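Local coordinates for protein VirX1 (Cyanophage Syn10, PDB 6QGM) that iodinates diverse substrates, probably as a flavin-dependent enzyme of the tryptophan halogenase family, at residues 146-151 / 157-162; 72-77 / 516-521; 197-200 / 206-209; 27-32 / 375-380. All blocks are in the same frame, centred on the assembly; numbering follows the deposited sequence.

How the interactions relate
Interactions 1 and 2 form one continuous patch: their centres lie about 13 Å apart, and Leu146 and Phe159 of the first pack against Tyr75 of the second. Strand 74-76, the loop after helix 137-143 and the C-terminal helix 518-527 meet there. Interactions 3 and 4 lie elsewhere, centres about 21 Å apart, both reaching the eight-stranded mixed sheet in which strands 31-36 and 187-198 are neighbours. Centres of interactions 1 and 3 are about 50 Å apart, on opposite sides of the chain's centre. Along the chain interaction 4 spans interactions 1 and 3, and it crosses interaction 2, whose second segment returns the C-terminal end to the early part of the chain.

Interaction 1: residues 146-151 / 157-162; sequences LTRNKD and FNFDWD
Phe159 packs against residues 146-148 in a buried contact between two pieces of one connection, the loop that leaves helix 137-143 and residues 157-162, which run into the short helix 159-162. Its ring is held from two directions. Arg148 CG lies over one face, 4.3 Å from the ring centroid, a CH-pi contact made by the apolar part of the chain, while Leu146 CG comes to the edge at 4.0 Å from Phe159 CE1. A second aromatic, Phe157, turns its own edge to the loop: its CE2 is 3.5 Å from Thr147 O, near the ring plane. One hydrogen bond joins the segments, Asn149 ND2 to Phe157 O at 2.8 Å, with an N-H...O angle of 141°. Asn149 CG is anti to the backbone N (chi1 -165°), which carries the amide across to that carbonyl, and OD1 accepts from Ile154 N, holding the amide at both ends. Asparagine also suits the left-handed backbone here, where Asn149 N bonds to Thr147 OG1 in an ST turn. Farther out, the Arg148 guanidinium forms a salt bridge with Glu525 of helix 518-527, Phe157 rests on Leu140 of helix 137-143, and Phe159 meets Tyr75 of strand 74-76 edge-to-face.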
loop_
_atom_site.group_PDB
_atom_site.type_symbol
_atom_site.label_atom_id
_atom_site.label_comp_id
_atom_site.label_asym_id
_atom_site.label_seq_id
_atom_site.Cartn_x
_atom_site.Cartn_y
_atom_site.Cartn_z
ATOM N N LEU B 146 33.755 -23.251 -10.616
ATOM C CA LEU B 146 33.860 -22.064 -9.739
ATOM C C LEU B 146 35.041 -21.196 -10.184
ATOM O O LEU B 146 36.019 -21.738 -10.747
ATOM C CB LEU B 146 33.997 -22.550 -8.297
ATOM C CG LEU B 146 33.483 -21.614 -7.209
ATOM C CD1 LEU B 146 32.135 -21.016 -7.553
ATOM C CD2 LEU B 146 33.384 -22.353 -5.885
ATOM N N THR B 147 34.929 -19.887 -9.961
ATOM C CA THR B 147 35.940 -18.864 -10.331
ATOM C C THR B 147 35.704 -17.637 -9.453
ATOM O O THR B 147 34.523 -17.425 -9.061
ATOM C CB THR B 147 35.859 -18.506 -11.816
ATOM O OG1 THR B 147 36.619 -17.318 -12.029
ATOM C CG2 THR B 147 34.447 -18.251 -12.275
ATOM N N ARG B 148 36.759 -16.859 -9.168
ATOM C CA ARG B 148 36.618 -15.570 -8.435
ATOM C C ARG B 148 36.185 -14.472 -9.409
ATOM O O ARG B 148 35.794 -13.399 -8.920
ATOM C CB ARG B 148 37.911 -15.209 -7.706
ATOM C CG ARG B 148 38.232 -16.139 -6.552
ATOM C CD ARG B 148 38.834 -15.421 -5.352
ATOM N NE ARG B 148 39.000 -16.335 -4.238
ATOM C CZ ARG B 148 39.983 -17.226 -4.139
ATOM N NH1 ARG B 148 40.876 -17.346 -5.112
ATOM N NH2 ARG B 148 40.069 -18.035 -3.096
ATOM N N ASN B 149 36.219 -14.743 -10.718
ATOM C CA ASN B 149 35.628 -13.848 -11.744
ATOM C C ASN B 149 36.346 -12.484 -11.689
ATOM O O ASN B 149 35.686 -11.455 -11.938
ATOM C CB ASN B 149 34.107 -13.741 -11.550
ATOM C CG ASN B 149 33.382 -13.150 -12.737
ATOM O OD1 ASN B 149 33.708 -13.453 -13.883
ATOM N ND2 ASN B 149 32.365 -12.353 -12.461
ATOM N N LYS B 150 37.655 -12.495 -11.413
ATOM C CA LYS B 150 38.529 -11.294 -11.271
ATOM C C LYS B 150 38.321 -10.380 -12.478
ATOM O O LYS B 150 37.937 -9.227 -12.261
ATOM C CB LYS B 150 39.986 -11.735 -11.094
ATOM C CG LYS B 150 40.223 -12.673 -9.903
ATOM C CD LYS B 150 41.181 -13.849 -10.143
ATOM C CE LYS B 150 40.786 -15.119 -9.417
ATOM N NZ LYS B 150 41.720 -16.218 -9.728
ATOM N N ASP B 151 38.599 -10.868 -13.690
ATOM C CA ASP B 151 38.076 -10.326 -14.969
ATOM C C ASP B 151 36.627 -10.796 -15.079
ATOM O O ASP B 151 36.422 -12.024 -14.956
ATOM C CB ASP B 151 38.922 -10.810 -16.148
ATOM C CG ASP B 151 40.380 -10.364 -16.092
ATOM O OD1 ASP B 151 40.720 -9.505 -15.241
ATOM O OD2 ASP B 151 41.180 -10.860 -16.923
ATOM N N PHE B 157 28.143 -11.633 -11.784
ATOM C CA PHE B 157 28.463 -12.598 -10.702
ATOM C C PHE B 157 29.592 -12.028 -9.846
ATOM O O PHE B 157 30.647 -11.672 -10.400
ATOM C CB PHE B 157 28.897 -13.939 -11.289
ATOM C CG PHE B 157 29.456 -14.917 -10.284
ATOM C CD1 PHE B 157 28.638 -15.482 -9.305
ATOM C CD2 PHE B 157 30.796 -15.274 -10.328
ATOM C CE1 PHE B 157 29.158 -16.381 -8.379
ATOM C CE2 PHE B 157 31.301 -16.180 -9.410
ATOM C CZ PHE B 157 30.492 -16.732 -8.437
ATOM N N ASN B 158 29.363 -11.970 -8.532
ATOM C CA ASN B 158 30.317 -11.451 -7.518
ATOM C C ASN B 158 30.628 -12.602 -6.550
ATOM O O ASN B 158 29.778 -12.895 -5.713
ATOM C CB ASN B 158 29.736 -10.198 -6.863
ATOM C CG ASN B 158 30.492 -9.700 -5.645
ATOM O OD1 ASN B 158 31.217 -10.441 -4.972
ATOM N ND2 ASN B 158 30.304 -8.428 -5.359
ATOM N N PHE B 159 31.794 -13.237 -6.688
ATOM C CA PHE B 159 32.180 -14.476 -5.963
ATOM C C PHE B 159 31.832 -14.351 -4.469
ATOM O O PHE B 159 31.109 -15.229 -3.969
ATOM C CB PHE B 159 33.658 -14.805 -6.210
ATOM C CG PHE B 159 34.131 -15.982 -5.397
ATOM C CD1 PHE B 159 33.807 -17.276 -5.778
ATOM C CD2 PHE B 159 34.869 -15.803 -4.240
ATOM C CE1 PHE B 159 34.221 -18.368 -5.029
ATOM C CE2 PHE B 159 35.264 -16.891 -3.487
ATOM C CZ PHE B 159 34.943 -18.172 -3.884
ATOM N N ASP B 160 32.317 -13.306 -3.795
ATOM C CA ASP B 160 32.125 -13.077 -2.333
ATOM C C ASP B 160 30.647 -13.199 -1.931
ATOM O O ASP B 160 30.360 -13.902 -0.940
ATOM C CB ASP B 160 32.643 -11.707 -1.888
ATOM C CG ASP B 160 34.065 -11.757 -1.350
ATOM O OD1 ASP B 160 34.868 -12.577 -1.883
ATOM O OD2 ASP B 160 34.350 -11.015 -0.362
ATOM N N TRP B 161 29.762 -12.508 -2.649
ATOM C CA TRP B 161 28.362 -12.245 -2.210
ATOM C C TRP B 161 27.339 -13.124 -2.945
ATOM O O TRP B 161 26.264 -13.321 -2.361
ATOM C CB TRP B 161 28.050 -10.754 -2.354
ATOM C CG TRP B 161 28.811 -9.951 -1.352
ATOM C CD1 TRP B 161 30.031 -9.365 -1.522
ATOM C CD2 TRP B 161 28.429 -9.707 0.010
ATOM N NE1 TRP B 161 30.418 -8.740 -0.364
ATOM C CE2 TRP B 161 29.449 -8.926 0.586
ATOM C CE3 TRP B 161 27.299 -10.021 0.774
ATOM C CZ2 TRP B 161 29.388 -8.486 1.906
ATOM C CZ3 TRP B 161 27.239 -9.587 2.088
ATOM C CH2 TRP B 161 28.278 -8.833 2.639
ATOM N N ASP B 162 27.640 -13.608 -4.155
ATOM C CA ASP B 162 26.746 -14.460 -4.984
ATOM C C ASP B 162 27.105 -15.934 -4.813
ATOM O O ASP B 162 26.466 -16.767 -5.480
ATOM C CB ASP B 162 26.813 -14.097 -6.470
ATOM C CG ASP B 162 26.189 -12.751 -6.791
ATOM O OD1 ASP B 162 25.375 -12.265 -5.965
ATOM O OD2 ASP B 162 26.525 -12.199 -7.874
#

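Interaction 2: residues 72-77 / 516-521; sequences NATYKN and PTHYEF
His518 reaches from the start of helix 518-527 to Tyr75 on strand 74-76, and the helix carrying it opens with a capping box formed by Thr517 and Glu520. The central bond runs from Tyr75 N to His518 NE2, 2.9 Å long, with the donor close to the imidazole plane. Histidine suits this position because its ring has polar atoms at two corners: ND1 bonds to Met267 O, consistent with a proton on ND1 that leaves NE2 to accept. His518 CG is anti to the backbone N (chi1 -174°), and this directs the ring at the strand. Around the bond, Thr74 CB lies 3.6 Å from His518 CE1, and Tyr75 CE2 touches Phe521 CE1 at 3.9 Å, the two rings inclined at 78° to each other. Within this chain, strand 74-76 is an edge strand of a three-stranded antiparallel sheet; Thr74 and Lys76 bond through their backbones to His166 and Ala164, the Tyr75 hydroxyl goes to Asp64, and Thr74 OG1 is hydrogen-bonded to Pro285 O and His166 ND1. The cap holds the histidine's helical turn: Glu520 N donates to Thr517 OG1 at 3.2 Å, and Thr517 N to Glu520 OE1 at 2.9 Å.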
loop_
_atom_site.group_PDB
_atom_site.type_symbol
_atom_site.label_atom_id
_atom_site.label_comp_id
_atom_site.label_asym_id
_atom_site.label_seq_id
_atom_site.Cartn_x
_atom_site.Cartn_y
_atom_site.Cartn_z
ATOM N N ASN B 72 34.171 -28.751 7.314
ATOM C CA ASN B 72 33.906 -29.557 6.095
ATOM C C ASN B 72 33.014 -28.780 5.131
ATOM O O ASN B 72 32.163 -29.411 4.463
ATOM C CB ASN B 72 33.259 -30.900 6.435
ATOM C CG ASN B 72 34.242 -31.854 7.055
ATOM O OD1 ASN B 72 35.211 -32.233 6.419
ATOM N ND2 ASN B 72 34.014 -32.227 8.297
ATOM N N ALA B 73 33.206 -27.465 5.038
ATOM C CA ALA B 73 32.334 -26.582 4.242
ATOM C C ALA B 73 32.675 -26.778 2.770
ATOM O O ALA B 73 33.835 -27.109 2.461
ATOM C CB ALA B 73 32.496 -25.143 4.662
ATOM N N THR B 74 31.676 -26.628 1.907
ATOM C CA THR B 74 31.841 -26.493 0.443
ATOM C C THR B 74 31.045 -25.271 0.001
ATOM O O THR B 74 30.359 -24.680 0.864
ATOM C CB THR B 74 31.456 -27.784 -0.291
ATOM O OG1 THR B 74 30.039 -27.943 -0.225
ATOM C CG2 THR B 74 32.157 -28.999 0.268
ATOM N N TYR B 75 31.177 -24.901 -1.274
ATOM C CA TYR B 75 30.541 -23.703 -1.885
ATOM C C TYR B 75 29.191 -24.091 -2.482
ATOM O O TYR B 75 28.983 -25.262 -2.839
ATOM C CB TYR B 75 31.458 -23.069 -2.939
ATOM C CG TYR B 75 32.588 -22.246 -2.378
ATOM C CD1 TYR B 75 32.327 -21.076 -1.681
ATOM C CD2 TYR B 75 33.910 -22.609 -2.558
ATOM C CE1 TYR B 75 33.347 -20.286 -1.177
ATOM C CE2 TYR B 75 34.939 -21.826 -2.063
ATOM C CZ TYR B 75 34.657 -20.666 -1.368
ATOM O OH TYR B 75 35.647 -19.888 -0.859
ATOM N N LYS B 76 28.315 -23.095 -2.587
ATOM C CA LYS B 76 26.924 -23.238 -3.084
ATOM C C LYS B 76 26.554 -22.019 -3.944
ATOM O O LYS B 76 26.523 -20.894 -3.402
ATOM C CB LYS B 76 25.988 -23.365 -1.889
ATOM C CG LYS B 76 24.532 -23.601 -2.247
ATOM C CD LYS B 76 23.598 -23.151 -1.151
ATOM C CE LYS B 76 22.165 -23.107 -1.605
ATOM N NZ LYS B 76 21.320 -22.507 -0.555
ATOM N N ASN B 77 26.247 -22.252 -5.221
ATOM C CA ASN B 77 25.994 -21.183 -6.220
ATOM C C ASN B 77 24.507 -21.136 -6.602
ATOM O O ASN B 77 24.102 -20.136 -7.222
ATOM C CB ASN B 77 26.894 -21.384 -7.441
ATOM C CG ASN B 77 28.340 -21.060 -7.143
ATOM O OD1 ASN B 77 29.009 -21.815 -6.441
ATOM N ND2 ASN B 77 28.816 -19.928 -7.642
ATOM N N PRO B 516 38.134 -24.232 -13.285
ATOM C CA PRO B 516 38.241 -25.329 -12.330
ATOM C C PRO B 516 36.864 -25.821 -11.849
ATOM O O PRO B 516 35.939 -25.029 -11.761
ATOM C CB PRO B 516 39.053 -24.750 -11.165
ATOM C CG PRO B 516 39.026 -23.242 -11.357
ATOM C CD PRO B 516 38.805 -23.006 -12.832
ATOM N N THR B 517 36.760 -27.122 -11.560
ATOM C CA THR B 517 35.570 -27.759 -10.939
ATOM C C THR B 517 35.496 -27.324 -9.481
ATOM O O THR B 517 36.551 -26.986 -8.926
ATOM C CB THR B 517 35.622 -29.288 -11.013
ATOM O OG1 THR B 517 36.716 -29.716 -10.201
ATOM C CG2 THR B 517 35.796 -29.811 -12.419
ATOM N N HIS B 518 34.303 -27.352 -8.892
ATOM C CA HIS B 518 34.033 -27.063 -7.456
ATOM C C HIS B 518 35.111 -27.717 -6.575
ATOM O O HIS B 518 35.689 -27.012 -5.728
ATOM C CB HIS B 518 32.613 -27.531 -7.076
ATOM C CG HIS B 518 32.209 -27.161 -5.699
ATOM N ND1 HIS B 518 31.284 -27.882 -4.985
ATOM C CD2 HIS B 518 32.607 -26.143 -4.902
ATOM C CE1 HIS B 518 31.125 -27.326 -3.803
ATOM N NE2 HIS B 518 31.928 -26.264 -3.724
ATOM N N TYR B 519 35.380 -29.010 -6.784
ATOM C CA TYR B 519 36.318 -29.810 -5.966
ATOM C C TYR B 519 37.733 -29.247 -6.145
ATOM O O TYR B 519 38.424 -28.983 -5.141
ATOM C CB TYR B 519 36.221 -31.302 -6.325
ATOM C CG TYR B 519 37.410 -32.071 -5.825
ATOM C CD1 TYR B 519 37.515 -32.439 -4.500
ATOM C CD2 TYR B 519 38.467 -32.361 -6.672
ATOM C CE1 TYR B 519 38.653 -33.068 -4.023
ATOM C CE2 TYR B 519 39.613 -32.982 -6.211
ATOM C CZ TYR B 519 39.701 -33.347 -4.879
ATOM O OH TYR B 519 40.800 -34.001 -4.399
ATOM N N GLU B 520 38.153 -29.073 -7.400
ATOM C CA GLU B 520 39.482 -28.505 -7.757
ATOM C C GLU B 520 39.633 -27.138 -7.080
ATOM O O GLU B 520 40.678 -26.920 -6.455
ATOM C CB GLU B 520 39.646 -28.394 -9.271
ATOM C CG GLU B 520 39.827 -29.727 -9.976
ATOM C CD GLU B 520 39.809 -29.640 -11.496
ATOM O OE1 GLU B 520 39.172 -28.703 -12.030
ATOM O OE2 GLU B 520 40.549 -30.455 -12.149
ATOM N N PHE B 521 38.629 -26.257 -7.178
ATOM C CA PHE B 521 38.681 -24.886 -6.603
ATOM C C PHE B 521 38.909 -24.999 -5.096
ATOM O O PHE B 521 39.826 -24.336 -4.589
ATOM C CB PHE B 521 37.418 -24.074 -6.901
ATOM C CG PHE B 521 37.511 -22.609 -6.526
ATOM C CD1 PHE B 521 37.315 -22.178 -5.220
ATOM C CD2 PHE B 521 37.823 -21.663 -7.485
ATOM C CE1 PHE B 521 37.408 -20.835 -4.892
ATOM C CE2 PHE B 521 37.911 -20.321 -7.154
ATOM C CZ PHE B 521 37.704 -19.912 -5.863
#

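Interaction 3: residues 197-200 / 206-209; sequences QKES and FKYI
Gln197 sits opposite both Lys207 and Tyr208, a classic beta bulge near the end of the hairpin formed by strands 187-198 and 206-211. The close part of the contact is here. Gln197 O accepts from Lys207 N at 2.7 Å, in the carbonyl plane, and Gln197 N donates to Tyr208 O at 3.2 Å. Beside these bonds the aliphatic part of Gln197 lies across the tyrosine ring, with Gln197 CB 3.8 Å from the ring centroid. Tyr208 CG stands between its backbone N and carbonyl carbon (chi1 56°), a torsion that brings one ring face against the glutamine methylenes. Next to the bulge, Phe206 is buried against Leu232 and Phe236 of helix 231-236, a place that suits an aromatic residue. Lys198 CE brushes the Phe206 ring, and Lys198 NZ bonds to Phe236 O. On the solvent side the fit is looser. Glu199 OE2 approaches the methylenes of Lys207, 3.3 Å from Lys207 CG, yet Glu199 OE1 and Lys207 NZ are 4.7 Å apart, too far for a salt bridge. The two backbone bonds set the register at the bulge, the CH-pi packing adds apolar contact beside them, and the opposite charges probably add at most a mild, water-screened attraction.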
loop_
_atom_site.group_PDB
_atom_site.type_symbol
_atom_site.label_atom_id
_atom_site.label_comp_id
_atom_site.label_asym_id
_atom_site.label_seq_id
_atom_site.Cartn_x
_atom_site.Cartn_y
_atom_site.Cartn_z
ATOM N N GLN B 197 12.908 -18.913 38.024
ATOM C CA GLN B 197 12.172 -18.117 39.047
ATOM C C GLN B 197 11.814 -16.782 38.380
ATOM O O GLN B 197 12.732 -16.078 37.959
ATOM C CB GLN B 197 13.095 -17.938 40.254
ATOM C CG GLN B 197 12.634 -16.904 41.277
ATOM C CD GLN B 197 11.333 -17.273 41.920
ATOM O OE1 GLN B 197 11.072 -18.443 42.157
ATOM N NE2 GLN B 197 10.522 -16.270 42.225
ATOM N N LYS B 198 10.530 -16.451 38.347
ATOM C CA LYS B 198 10.064 -15.142 37.813
ATOM C C LYS B 198 10.330 -14.088 38.882
ATOM O O LYS B 198 10.663 -14.462 40.010
ATOM C CB LYS B 198 8.596 -15.227 37.392
ATOM C CG LYS B 198 8.298 -16.345 36.412
ATOM C CD LYS B 198 7.561 -15.972 35.134
ATOM C CE LYS B 198 8.202 -16.535 33.879
ATOM N NZ LYS B 198 7.180 -16.871 32.870
ATOM N N GLU B 199 10.214 -12.813 38.527
ATOM C CA GLU B 199 10.553 -11.688 39.423
ATOM C C GLU B 199 9.474 -11.569 40.505
ATOM O O GLU B 199 9.835 -11.348 41.675
ATOM C CB GLU B 199 10.673 -10.386 38.634
ATOM C CG GLU B 199 12.068 -10.033 38.147
ATOM C CD GLU B 199 13.116 -9.762 39.224
ATOM O OE1 GLU B 199 12.754 -9.352 40.341
ATOM O OE2 GLU B 199 14.280 -9.992 38.953
ATOM N N SER B 200 8.205 -11.729 40.127
ATOM C CA SER B 200 7.041 -11.758 41.046
ATOM C C SER B 200 5.846 -12.414 40.353
ATOM O O SER B 200 5.866 -12.632 39.139
ATOM C CB SER B 200 6.721 -10.365 41.529
ATOM O OG SER B 200 6.293 -9.532 40.455
ATOM N N PHE B 206 12.368 -13.405 34.010
ATOM C CA PHE B 206 13.248 -14.338 34.753
ATOM C C PHE B 206 14.053 -13.499 35.735
ATOM O O PHE B 206 14.663 -12.530 35.311
ATOM C CB PHE B 206 14.212 -15.090 33.834
ATOM C CG PHE B 206 13.586 -16.013 32.822
ATOM C CD1 PHE B 206 12.523 -16.836 33.163
ATOM C CD2 PHE B 206 14.091 -16.084 31.535
ATOM C CE1 PHE B 206 11.964 -17.689 32.232
ATOM C CE2 PHE B 206 13.523 -16.928 30.596
ATOM C CZ PHE B 206 12.472 -17.743 30.951
ATOM N N LYS B 207 13.996 -13.825 37.018
ATOM C CA LYS B 207 14.903 -13.258 38.047
ATOM C C LYS B 207 16.238 -13.993 37.934
ATOM O O LYS B 207 17.295 -13.362 38.098
ATOM C CB LYS B 207 14.253 -13.377 39.426
ATOM C CG LYS B 207 15.058 -12.795 40.579
ATOM C CD LYS B 207 14.841 -13.505 41.919
ATOM C CE LYS B 207 13.586 -13.122 42.672
ATOM N NZ LYS B 207 13.924 -12.303 43.858
ATOM N N TYR B 208 16.170 -15.294 37.668
ATOM C CA TYR B 208 17.313 -16.173 37.318
ATOM C C TYR B 208 16.763 -17.458 36.693
ATOM O O TYR B 208 15.546 -17.689 36.772
ATOM C CB TYR B 208 18.181 -16.466 38.542
ATOM C CG TYR B 208 17.453 -17.060 39.716
ATOM C CD1 TYR B 208 16.861 -16.248 40.665
ATOM C CD2 TYR B 208 17.403 -18.425 39.915
ATOM C CE1 TYR B 208 16.255 -16.772 41.798
ATOM C CE2 TYR B 208 16.806 -18.967 41.042
ATOM C CZ TYR B 208 16.194 -18.143 41.967
ATOM O OH TYR B 208 15.580 -18.702 43.051
ATOM N N ILE B 209 17.626 -18.255 36.064
ATOM C CA ILE B 209 17.287 -19.648 35.639
ATOM C C ILE B 209 18.108 -20.598 36.517
ATOM O O ILE B 209 19.148 -20.140 37.058
ATOM C CB ILE B 209 17.526 -19.871 34.130
ATOM C CG1 ILE B 209 18.970 -19.562 33.730
ATOM C CG2 ILE B 209 16.520 -19.080 33.308
ATOM C CD1 ILE B 209 19.326 -19.989 32.334
#

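Interaction 4: residues 27-32 / 375-380; sequences CPQLEI and QRDGYV
Two tight turns approach each other at Gln29 and Asp377, a type I turn from Cys27 to Leu30 and a type I' turn from Arg376 to Tyr379, with the CA atoms of Gln29 and Asp377 7.4 Å apart. Each turn is closed by its own backbone bond, Leu30 N to Cys27 O in one and Tyr379 N to Arg376 O in the other, both 3.0 Å long. The side chains of Gln29 and Asp377 run alongside each other, pointing opposite ways. Asp377 OD1 lies 3.5 Å from Gln29 CG, so the carboxylate meets the aliphatic part of the glutamine; Gln29 NE2 remains 4.1 Å from the same OD1, too far for a hydrogen bond. Gln29 is bent at chi2 (-89°), which folds its amide toward Gly378, whose N is 4.2 Å from Gln29 NE2. The first turn is the link between helix 14-26 and strand 31-36 in the beta-alpha-beta crossover that begins with strand 6-10, the opening unit of a Rossmann-type fold, consistent with the glycine-rich sequence after that first strand. The second joins helix 360-373 to helix 382-408. It needs two residues with positive phi; Asp377 accepts such a conformation, and Gly378, at phi 94°, has no CB to press on the preceding carbonyl. Beyond the pair, Ile373 receives Gln29 and Leu30, Gly378 bonds through its backbone to Ile4, and Asp377 OD2 has a long, weak ion pair with Lys3. Arg376 faces a second subunit, where its NH1 bonds to the carbonyl oxygens of Tyr409 and His469 of that neighbour.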
loop_
_atom_site.group_PDB
_atom_site.type_symbol
_atom_site.label_atom_id
_atom_site.label_comp_id
_atom_site.label_asym_id
_atom_site.label_seq_id
_atom_site.Cartn_x
_atom_site.Cartn_y
_atom_site.Cartn_z
ATOM N N CYS B 27 29.391 -6.363 20.230
ATOM C CA CYS B 27 28.829 -5.737 21.462
ATOM C C CYS B 27 29.800 -5.955 22.619
ATOM O O CYS B 27 29.460 -6.588 23.624
ATOM C CB CYS B 27 27.444 -6.291 21.785
ATOM S SG CYS B 27 26.265 -6.162 20.402
ATOM N N PRO B 28 31.029 -5.396 22.518
ATOM C CA PRO B 28 32.083 -5.640 23.510
ATOM C C PRO B 28 31.702 -5.203 24.934
ATOM O O PRO B 28 32.265 -5.732 25.861
ATOM C CB PRO B 28 33.265 -4.792 23.023
ATOM C CG PRO B 28 32.961 -4.512 21.567
ATOM C CD PRO B 28 31.454 -4.451 21.475
ATOM N N GLN B 29 30.774 -4.250 25.065
ATOM C CA GLN B 29 30.262 -3.729 26.368
ATOM C C GLN B 29 29.566 -4.855 27.157
ATOM O O GLN B 29 29.504 -4.735 28.394
ATOM C CB GLN B 29 29.346 -2.510 26.161
ATOM C CG GLN B 29 27.933 -2.803 25.659
ATOM C CD GLN B 29 27.791 -2.837 24.151
ATOM O OE1 GLN B 29 28.710 -3.224 23.422
ATOM N NE2 GLN B 29 26.615 -2.448 23.660
ATOM N N LEU B 30 29.058 -5.902 26.489
ATOM C CA LEU B 30 28.283 -6.999 27.138
ATOM C C LEU B 30 29.221 -7.962 27.875
ATOM O O LEU B 30 30.283 -8.302 27.322
ATOM C CB LEU B 30 27.492 -7.784 26.089
ATOM C CG LEU B 30 26.350 -7.043 25.400
ATOM C CD1 LEU B 30 25.618 -7.989 24.457
ATOM C CD2 LEU B 30 25.379 -6.445 26.426
ATOM N N GLU B 31 28.801 -8.387 29.065
ATOM C CA GLU B 31 29.242 -9.629 29.747
ATOM C C GLU B 31 28.381 -10.761 29.183
ATOM O O GLU B 31 27.142 -10.621 29.217
ATOM C CB GLU B 31 29.047 -9.528 31.266
ATOM C CG GLU B 31 29.394 -8.173 31.861
ATOM C CD GLU B 31 28.863 -7.976 33.271
ATOM O OE1 GLU B 31 27.644 -8.115 33.472
ATOM O OE2 GLU B 31 29.675 -7.697 34.174
ATOM N N ILE B 32 28.993 -11.828 28.659
ATOM C CA ILE B 32 28.264 -12.941 27.982
ATOM C C ILE B 32 28.638 -14.274 28.627
ATOM O O ILE B 32 29.848 -14.511 28.840
ATOM C CB ILE B 32 28.561 -12.951 26.471
ATOM C CG1 ILE B 32 28.298 -11.581 25.838
ATOM C CG2 ILE B 32 27.779 -14.065 25.778
ATOM C CD1 ILE B 32 28.917 -11.430 24.476
ATOM N N GLN B 375 22.628 0.399 19.760
ATOM C CA GLN B 375 21.879 1.660 19.547
ATOM C C GLN B 375 22.204 2.627 20.700
ATOM O O GLN B 375 22.780 3.681 20.412
ATOM C CB GLN B 375 20.406 1.287 19.358
ATOM C CG GLN B 375 19.576 2.347 18.664
ATOM C CD GLN B 375 19.912 2.576 17.209
ATOM O OE1 GLN B 375 20.570 3.553 16.880
ATOM N NE2 GLN B 375 19.436 1.715 16.321
ATOM N N ARG B 376 21.889 2.292 21.959
ATOM C CA ARG B 376 22.157 3.182 23.131
ATOM C C ARG B 376 22.746 2.378 24.294
ATOM O O ARG B 376 22.158 2.338 25.379
ATOM C CB ARG B 376 20.894 3.950 23.529
ATOM C CG ARG B 376 20.337 4.832 22.419
ATOM C CD ARG B 376 19.033 5.488 22.765
ATOM N NE ARG B 376 17.887 4.591 22.669
ATOM C CZ ARG B 376 16.638 4.970 22.881
ATOM N NH1 ARG B 376 16.349 6.238 23.156
ATOM N NH2 ARG B 376 15.666 4.080 22.779
ATOM N N ASP B 377 23.897 1.756 24.039
ATOM C CA ASP B 377 24.751 1.051 25.033
ATOM C C ASP B 377 23.945 -0.021 25.764
ATOM O O ASP B 377 24.180 -0.200 26.945
ATOM C CB ASP B 377 25.377 2.073 25.984
ATOM C CG ASP B 377 26.416 1.493 26.917
ATOM O OD1 ASP B 377 27.075 0.520 26.517
ATOM O OD2 ASP B 377 26.543 2.018 28.041
ATOM N N GLY B 378 23.040 -0.716 25.072
ATOM C CA GLY B 378 22.290 -1.852 25.645
ATOM C C GLY B 378 20.935 -1.435 26.205
ATOM O O GLY B 378 20.160 -2.316 26.623
ATOM N N TYR B 379 20.625 -0.135 26.169
ATOM C CA TYR B 379 19.255 0.373 26.454
ATOM C C TYR B 379 18.381 0.142 25.221
ATOM O O TYR B 379 18.813 0.431 24.083
ATOM C CB TYR B 379 19.211 1.838 26.888
ATOM C CG TYR B 379 17.815 2.294 27.223
ATOM C CD1 TYR B 379 17.253 2.059 28.472
ATOM C CD2 TYR B 379 17.027 2.913 26.269
ATOM C CE1 TYR B 379 15.953 2.449 28.770
ATOM C CE2 TYR B 379 15.722 3.299 26.544
ATOM C CZ TYR B 379 15.185 3.078 27.804
ATOM O OH TYR B 379 13.907 3.474 28.068
ATOM N N VAL B 380 17.182 -0.383 25.487
ATOM C CA VAL B 380 16.132 -0.808 24.513
ATOM C C VAL B 380 14.762 -0.468 25.121
ATOM O O VAL B 380 14.577 -0.644 26.342
ATOM C CB VAL B 380 16.247 -2.317 24.203
ATOM C CG1 VAL B 380 15.141 -2.790 23.271
ATOM C CG2 VAL B 380 17.624 -2.694 23.665
#